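Local coordinates for protein probable transcriptional regulator (Pseudomonas aeruginosa, PDB 2FBI) that probably binds DNA as a two-subunit MarR-type winged helix-turn-helix protein and so regulates transcription, at residues Trp39-Ile42 / Arg43-Gln47; Ala60-Leu63 / Arg64-Thr68; Glu125-Ala128 / Gln129-Leu133. One frame throughout, in Å; residues are numbered along the deposited sequence.

In the fold
From the N terminus, helix 36-48 comes first and carries contact 1, a run of i to i+4 bonds that closes no loop. Helix 53-59 follows, and contact 2 (60-63 with 64-68) closes the turn leading into helix 64-76. Contacts 1 and 2 touch: R40 NH1 lies 2.8 Å from C61 O and R40 NE 2.9 Å from A60 O, probable hydrogen bonds that tie the turn to helix 36-48. Contact 3, within helix 124-138, lies about 22 Å from contact 1 and 28 Å from contact 2, centre to centre. The three follow in series without nesting or crossing, and each meets the second subunit.

Contact 1: Trp39-Ile42 / Arg43-Gln47; sequences WRVI and RILRQ
W39 and R43 meet one turn apart in the middle of helix 36-48, a local i to i+4 contact buried near the centre of the chain. The methylene part of R43 lies over one face of the indole: CG sits 3.7 Å from the centroid of the five-membered ring of W39, a CH-pi contact offset toward the rim, and its nearest ring atom is W39 NE1 at 3.5 Å. The indole reaches this place with CG anti to its own N (chi1 -178°). R43 then bends at chi2 and chi3; CG makes the CH-pi contact, R43 CD follows at 3.8 Å from W39 NE1, and the guanidinium plane stands 36° from the indole. Along the backbone, R43 N donates to W39 O at 2.7 Å, and the same pattern repeats from I44 N to R40 O, from L45 N to V41 O at 2.9 Å and from R46 N to I42 O. V41 and L45 lie side by side and point the same way, CG1 of V41 being 3.9 Å from CD1 of L45. I44 CD1 turns back to R40 O, the same carbonyl oxygen that accepts I44 N. Around the helix the faces differ: V41 packs on M67, V70, L71 and L74 of helix 64-76, L45 on V94 and L96 of strand 91-96, and W39 on M107 of helix 98-122. R43 NH1 is hydrogen-bonded to R7 O of the second subunit. In this winged helix-turn-helix fold, helix 36-48 is thus a packing element between the helix-turn-helix and the second subunit. With its carbons laid on the indole and its guanidinium bonded to the other subunit, R43 links a CH-pi contact to a polar subunit contact, and the neighbouring chain would limit the rotation of its charged end.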
loop_
_atom_site.group_PDB
_atom_site.type_symbol
_atom_site.label_atom_id
_atom_site.label_comp_id
_atom_site.label_asym_id
_atom_site.label_seq_id
_atom_site.Cartn_x
_atom_site.Cartn_y
_atom_site.Cartn_z
ATOM N N TRP A 39 3.832 -0.786 -13.482
ATOM C CA TRP A 39 5.072 -0.047 -13.325
ATOM C C TRP A 39 5.938 -0.715 -12.190
ATOM O O TRP A 39 7.152 -0.809 -12.331
ATOM C CB TRP A 39 4.797 1.427 -12.997
ATOM C CG TRP A 39 6.110 2.249 -12.884
ATOM C CD1 TRP A 39 6.599 2.907 -11.778
ATOM C CD2 TRP A 39 7.120 2.381 -13.910
ATOM N NE1 TRP A 39 7.841 3.472 -12.081
ATOM C CE2 TRP A 39 8.175 3.159 -13.372
ATOM C CE3 TRP A 39 7.219 1.918 -15.235
ATOM C CZ2 TRP A 39 9.314 3.520 -14.130
ATOM C CZ3 TRP A 39 8.361 2.239 -15.984
ATOM C CH2 TRP A 39 9.406 3.022 -15.416
ATOM N N ARG A 40 5.293 -1.154 -11.079
ATOM C CA ARG A 40 6.006 -1.935 -10.022
ATOM C C ARG A 40 6.671 -3.166 -10.539
ATOM O O ARG A 40 7.797 -3.483 -10.167
ATOM C CB ARG A 40 5.111 -2.336 -8.819
ATOM C CG ARG A 40 4.603 -1.104 -8.102
ATOM C CD ARG A 40 4.150 -1.285 -6.635
ATOM N NE ARG A 40 3.043 -2.214 -6.476
ATOM C CZ ARG A 40 1.750 -1.924 -6.601
ATOM N NH1 ARG A 40 0.870 -2.900 -6.380
ATOM N NH2 ARG A 40 1.316 -0.702 -6.975
ATOM N N VAL A 41 5.929 -3.918 -11.314
ATOM C CA VAL A 41 6.430 -5.080 -11.961
ATOM C C VAL A 41 7.615 -4.740 -12.911
ATOM O O VAL A 41 8.713 -5.321 -12.835
ATOM C CB VAL A 41 5.265 -5.789 -12.705
ATOM C CG1 VAL A 41 5.790 -6.858 -13.576
ATOM C CG2 VAL A 41 4.315 -6.449 -11.682
ATOM N N ILE A 42 7.412 -3.760 -13.772
ATOM C CA ILE A 42 8.496 -3.314 -14.665
ATOM C C ILE A 42 9.733 -2.888 -13.857
ATOM O O ILE A 42 10.847 -3.318 -14.152
ATOM C CB ILE A 42 7.992 -2.136 -15.572
ATOM C CG1 ILE A 42 6.969 -2.669 -16.567
ATOM C CG2 ILE A 42 9.190 -1.475 -16.287
ATOM C CD1 ILE A 42 6.132 -1.601 -17.280
ATOM N N ARG A 43 9.517 -2.079 -12.820
ATOM C CA ARG A 43 10.607 -1.632 -11.955
ATOM C C ARG A 43 11.404 -2.786 -11.334
ATOM O O ARG A 43 12.632 -2.725 -11.263
ATOM C CB ARG A 43 10.082 -0.777 -10.801
ATOM C CG ARG A 43 9.683 0.650 -11.170
ATOM C CD ARG A 43 10.926 1.452 -11.288
ATOM N NE ARG A 43 11.093 2.396 -10.200
ATOM C CZ ARG A 43 12.272 2.808 -9.734
ATOM N NH1 ARG A 43 12.298 3.703 -8.788
ATOM N NH2 ARG A 43 13.420 2.300 -10.184
ATOM N N ILE A 44 10.707 -3.809 -10.832
ATOM C CA ILE A 44 11.418 -4.970 -10.194
ATOM C C ILE A 44 12.133 -5.807 -11.217
ATOM O O ILE A 44 13.233 -6.258 -11.023
ATOM C CB ILE A 44 10.412 -5.868 -9.385
ATOM C CG1 ILE A 44 10.012 -5.130 -8.105
ATOM C CG2 ILE A 44 11.042 -7.250 -9.033
ATOM C CD1 ILE A 44 8.591 -5.324 -7.791
ATOM N N LEU A 45 11.482 -6.063 -12.322
ATOM C CA LEU A 45 12.117 -6.844 -13.363
ATOM C C LEU A 45 13.344 -6.094 -14.008
ATOM O O LEU A 45 14.350 -6.702 -14.390
ATOM C CB LEU A 45 11.050 -7.180 -14.398
ATOM C CG LEU A 45 9.973 -8.232 -14.054
ATOM C CD1 LEU A 45 8.992 -8.391 -15.226
ATOM C CD2 LEU A 45 10.637 -9.639 -13.680
ATOM N N ARG A 46 13.259 -4.778 -14.079
ATOM C CA ARG A 46 14.407 -3.950 -14.495
ATOM C C ARG A 46 15.589 -4.105 -13.547
ATOM O O ARG A 46 16.665 -4.531 -13.940
ATOM C CB ARG A 46 13.966 -2.485 -14.569
ATOM C CG ARG A 46 15.076 -1.473 -14.920
ATOM C CD ARG A 46 15.761 -1.683 -16.291
ATOM N NE ARG A 46 16.709 -0.536 -16.475
ATOM C CZ ARG A 46 17.158 -0.091 -17.649
ATOM N NH1 ARG A 46 18.001 0.932 -17.665
ATOM N NH2 ARG A 46 16.798 -0.667 -18.796
ATOM N N GLN A 47 15.356 -3.806 -12.277
ATOM C CA GLN A 47 16.383 -3.810 -11.274
ATOM C C GLN A 47 16.923 -5.197 -10.928
ATOM O O GLN A 47 18.131 -5.352 -10.749
ATOM C CB GLN A 47 15.875 -3.050 -10.030
ATOM C CG GLN A 47 16.902 -2.798 -8.883
ATOM C CD GLN A 47 18.210 -2.121 -9.313
ATOM O OE1 GLN A 47 18.253 -1.307 -10.268
ATOM N NE2 GLN A 47 19.301 -2.480 -8.622
#

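Contact 2: Ala60-Leu63 / Arg64-Thr68; sequences ACIL and RPSMT
I62 turns inward onto M67 in the loop before helix 64-76, the two side chains crossing at about a right angle. A60, which packs on I44 of helix 36-48, and C61, the first residue to leave helical angles, with a positive phi and a side chain packed on Q16 of the second subunit, lead into it. The CG2 branch of I62 does most of the touching, 3.8 Å from M67 CB and 4.1 Å from M67 SD, while I62 CD1 approaches the sulfur from farther along the chain at 4.2 Å. M67 meets the isoleucine because its chain sets out with CG anti to the backbone N (chi1 -171°) and then bends at chi2 and chi3, which brings SD back to I62. Both residues also meet V41 of helix 36-48, and M67 reaches L56 and A57 of helix 53-59 as well. The segment is the turn of the helix-turn-helix motif, joining helix 53-59 to helix 64-76, the latter probably the recognition helix as in other MarR proteins. L63, itself exposed, holds the N-cap position at the head of that helix, and its carbonyl gathers the first donors. M67 N donates to L63 O at 3.1 Å, with an N-H...O angle of 148°, while S66 OG, also at 3.1 Å from L63 O, reaches it from the opposite face of the carbonyl plane. S66 N adds a weak third bond to L63 O. P65 has no N-H to give in this first turn; its CD packs against L63 CB at 3.9 Å.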
loop_
_atom_site.group_PDB
_atom_site.type_symbol
_atom_site.label_atom_id
_atom_site.label_comp_id
_atom_site.label_asym_id
_atom_site.label_seq_id
_atom_site.Cartn_x
_atom_site.Cartn_y
_atom_site.Cartn_z
ATOM N N ALA A 60 6.862 -7.221 -5.710
ATOM C CA ALA A 60 6.143 -6.160 -6.415
ATOM C C ALA A 60 4.937 -5.770 -5.673
ATOM O O ALA A 60 4.252 -4.809 -6.081
ATOM C CB ALA A 60 5.737 -6.604 -7.830
ATOM N N CYS A 61 4.650 -6.508 -4.600
ATOM C CA CYS A 61 3.521 -6.229 -3.751
ATOM C C CYS A 61 2.243 -6.167 -4.621
ATOM O O CYS A 61 1.611 -5.100 -4.781
ATOM C CB CYS A 61 3.773 -4.929 -2.971
ATOM S SG CYS A 61 5.024 -5.110 -1.655
ATOM N N ILE A 62 1.908 -7.329 -5.211
ATOM C CA ILE A 62 0.656 -7.559 -5.935
ATOM C C ILE A 62 0.023 -8.864 -5.402
ATOM O O ILE A 62 0.728 -9.823 -5.085
ATOM C CB ILE A 62 0.920 -7.537 -7.472
ATOM C CG1 ILE A 62 1.331 -6.106 -7.888
ATOM C CG2 ILE A 62 -0.299 -7.991 -8.252
ATOM C CD1 ILE A 62 1.953 -5.944 -9.253
ATOM N N LEU A 63 -1.300 -8.886 -5.248
ATOM C CA LEU A 63 -1.998 -10.113 -4.793
ATOM C C LEU A 63 -2.155 -11.093 -5.942
ATOM O O LEU A 63 -2.479 -10.662 -7.060
ATOM C CB LEU A 63 -3.370 -9.777 -4.196
ATOM C CG LEU A 63 -3.340 -9.213 -2.764
ATOM C CD1 LEU A 63 -4.756 -8.737 -2.381
ATOM C CD2 LEU A 63 -2.783 -10.234 -1.739
ATOM N N ARG A 64 -1.965 -12.391 -5.688
ATOM C CA ARG A 64 -1.845 -13.347 -6.818
ATOM C C ARG A 64 -2.971 -13.392 -7.868
ATOM O O ARG A 64 -2.694 -13.702 -9.036
ATOM C CB ARG A 64 -1.344 -14.758 -6.423
ATOM C CG ARG A 64 -2.260 -15.699 -5.639
ATOM C CD ARG A 64 -1.438 -16.957 -5.139
ATOM N NE ARG A 64 -0.154 -16.592 -4.499
ATOM C CZ ARG A 64 0.216 -16.869 -3.239
ATOM N NH1 ARG A 64 -0.573 -17.568 -2.415
ATOM N NH2 ARG A 64 1.406 -16.451 -2.803
ATOM N N PRO A 65 -4.232 -13.098 -7.467
ATOM C CA PRO A 65 -5.249 -13.098 -8.520
ATOM C C PRO A 65 -5.100 -11.913 -9.478
ATOM O O PRO A 65 -5.373 -12.066 -10.671
ATOM C CB PRO A 65 -6.581 -13.032 -7.745
ATOM C CG PRO A 65 -6.223 -13.299 -6.286
ATOM C CD PRO A 65 -4.817 -12.825 -6.134
ATOM N N SER A 66 -4.673 -10.751 -8.979
ATOM C CA SER A 66 -4.422 -9.610 -9.871
ATOM C C SER A 66 -3.144 -9.757 -10.678
ATOM O O SER A 66 -3.058 -9.229 -11.777
ATOM C CB SER A 66 -4.444 -8.267 -9.139
ATOM O OG SER A 66 -4.494 -8.475 -7.753
ATOM N N MET A 67 -2.171 -10.488 -10.150
ATOM C CA MET A 67 -0.911 -10.677 -10.844
ATOM C C MET A 67 -1.070 -11.423 -12.182
ATOM O O MET A 67 -0.423 -11.064 -13.172
ATOM C CB MET A 67 0.116 -11.337 -9.917
ATOM C CG MET A 67 1.515 -11.378 -10.480
ATOM S SD MET A 67 2.367 -9.802 -10.805
ATOM C CE MET A 67 3.913 -10.419 -10.315
ATOM N N THR A 68 -1.961 -12.421 -12.220
ATOM C CA THR A 68 -2.271 -13.163 -13.433
ATOM C C THR A 68 -2.667 -12.234 -14.580
ATOM O O THR A 68 -2.266 -12.442 -15.727
ATOM C CB THR A 68 -3.481 -14.161 -13.218
ATOM O OG1 THR A 68 -3.261 -14.968 -12.052
ATOM C CG2 THR A 68 -3.733 -15.065 -14.461
#

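Contact 3: Glu125-Ala128 / Gln129-Leu133; sequences EKLA and QLLEL
L127 and L131, one turn apart, form the tightly packed side of this part of helix 124-138, lying side by side and pointing the same way, with L127 CD2 3.9 Å from L131 CD1. CD1 of L131 also lies 3.3 Å from the carbonyl O of L127, the same oxygen that accepts L131 N at 3.1 Å. L127 continues the apolar side onto Q119 and F122 of helix 98-122, and L131 packs on L10 of the second subunit. L130, buried, meets its own counterpart L130 of that subunit, as expected for the helical dimer interface of a MarR-type protein. The other side is polar and exposed. The side chains of E125 and Q129 lie near each other there, and Q129 N donates to E125 O at 2.8 Å. A128 O accepts E132 N at 3.0 Å on the same exposed side. K126 NZ forms a salt bridge with E136 OE1 of the second subunit. Leucine contacts and a charged pair thus both join the subunits here, and E136 of the second subunit would be expected to favour the charged form of K126.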
loop_
_atom_site.group_PDB
_atom_site.type_symbol
_atom_site.label_atom_id
_atom_site.label_comp_id
_atom_site.label_asym_id
_atom_site.label_seq_id
_atom_site.Cartn_x
_atom_site.Cartn_y
_atom_site.Cartn_z
ATOM N N GLU A 125 17.836 15.312 2.508
ATOM C CA GLU A 125 18.358 14.555 3.618
ATOM C C GLU A 125 17.199 13.820 4.319
ATOM O O GLU A 125 17.334 12.651 4.680
ATOM C CB GLU A 125 19.117 15.531 4.542
ATOM C CG GLU A 125 19.068 15.288 6.054
ATOM C CD GLU A 125 20.207 14.383 6.593
ATOM O OE1 GLU A 125 20.490 13.299 6.004
ATOM O OE2 GLU A 125 20.801 14.760 7.642
ATOM N N LYS A 126 16.059 14.495 4.484
ATOM C CA LYS A 126 14.836 13.828 4.963
ATOM C C LYS A 126 14.370 12.628 4.096
ATOM O O LYS A 126 13.859 11.624 4.629
ATOM C CB LYS A 126 13.702 14.834 5.168
ATOM C CG LYS A 126 13.769 15.566 6.509
ATOM C CD LYS A 126 12.588 16.527 6.719
ATOM C CE LYS A 126 12.983 17.685 7.634
ATOM N NZ LYS A 126 11.826 18.459 8.253
ATOM N N LEU A 127 14.550 12.739 2.783
ATOM C CA LEU A 127 14.255 11.660 1.864
ATOM C C LEU A 127 15.199 10.459 2.113
ATOM O O LEU A 127 14.770 9.301 2.103
ATOM C CB LEU A 127 14.405 12.148 0.433
ATOM C CG LEU A 127 13.417 11.717 -0.646
ATOM C CD1 LEU A 127 14.117 11.680 -1.991
ATOM C CD2 LEU A 127 12.774 10.384 -0.364
ATOM N N ALA A 128 16.480 10.765 2.343
ATOM C CA ALA A 128 17.515 9.776 2.626
ATOM C C ALA A 128 17.313 9.115 3.988
ATOM O O ALA A 128 17.436 7.905 4.077
ATOM C CB ALA A 128 18.910 10.409 2.515
ATOM N N GLN A 129 16.973 9.871 5.032
ATOM C CA GLN A 129 16.607 9.227 6.302
ATOM C C GLN A 129 15.370 8.356 6.226
ATOM O O GLN A 129 15.289 7.337 6.899
ATOM C CB GLN A 129 16.397 10.210 7.449
ATOM C CG GLN A 129 17.570 11.063 7.799
ATOM C CD GLN A 129 17.115 12.385 8.378
ATOM O OE1 GLN A 129 17.216 13.422 7.708
ATOM N NE2 GLN A 129 16.548 12.354 9.594
ATOM N N LEU A 130 14.373 8.783 5.458
ATOM C CA LEU A 130 13.164 8.018 5.373
ATOM C C LEU A 130 13.449 6.631 4.738
ATOM O O LEU A 130 13.008 5.610 5.267
ATOM C CB LEU A 130 12.071 8.774 4.566
ATOM C CG LEU A 130 10.827 7.916 4.323
ATOM C CD1 LEU A 130 10.214 7.518 5.695
ATOM C CD2 LEU A 130 9.817 8.613 3.402
ATOM N N LEU A 131 14.105 6.656 3.582
ATOM C CA LEU A 131 14.506 5.478 2.830
ATOM C C LEU A 131 15.406 4.542 3.627
ATOM O O LEU A 131 15.211 3.322 3.584
ATOM C CB LEU A 131 15.197 5.862 1.525
ATOM C CG LEU A 131 14.252 6.443 0.494
ATOM C CD1 LEU A 131 15.021 7.255 -0.504
ATOM C CD2 LEU A 131 13.433 5.316 -0.194
ATOM N N GLU A 132 16.402 5.098 4.310
ATOM C CA GLU A 132 17.213 4.310 5.242
ATOM C C GLU A 132 16.337 3.640 6.290
ATOM O O GLU A 132 16.448 2.429 6.505
ATOM C CB GLU A 132 18.296 5.158 5.916
ATOM C CG GLU A 132 19.707 4.968 5.321
ATOM C CD GLU A 132 20.120 3.508 5.255
ATOM O OE1 GLU A 132 20.351 3.014 4.124
ATOM O OE2 GLU A 132 20.166 2.860 6.329
ATOM N N LEU A 133 15.443 4.411 6.914
ATOM C CA LEU A 133 14.559 3.842 7.937
ATOM C C LEU A 133 13.578 2.792 7.385
ATOM O O LEU A 133 13.304 1.764 8.026
ATOM C CB LEU A 133 13.827 4.949 8.687
ATOM C CG LEU A 133 14.570 5.673 9.820
ATOM C CD1 LEU A 133 13.840 6.973 10.165
ATOM C CD2 LEU A 133 14.643 4.800 11.068
#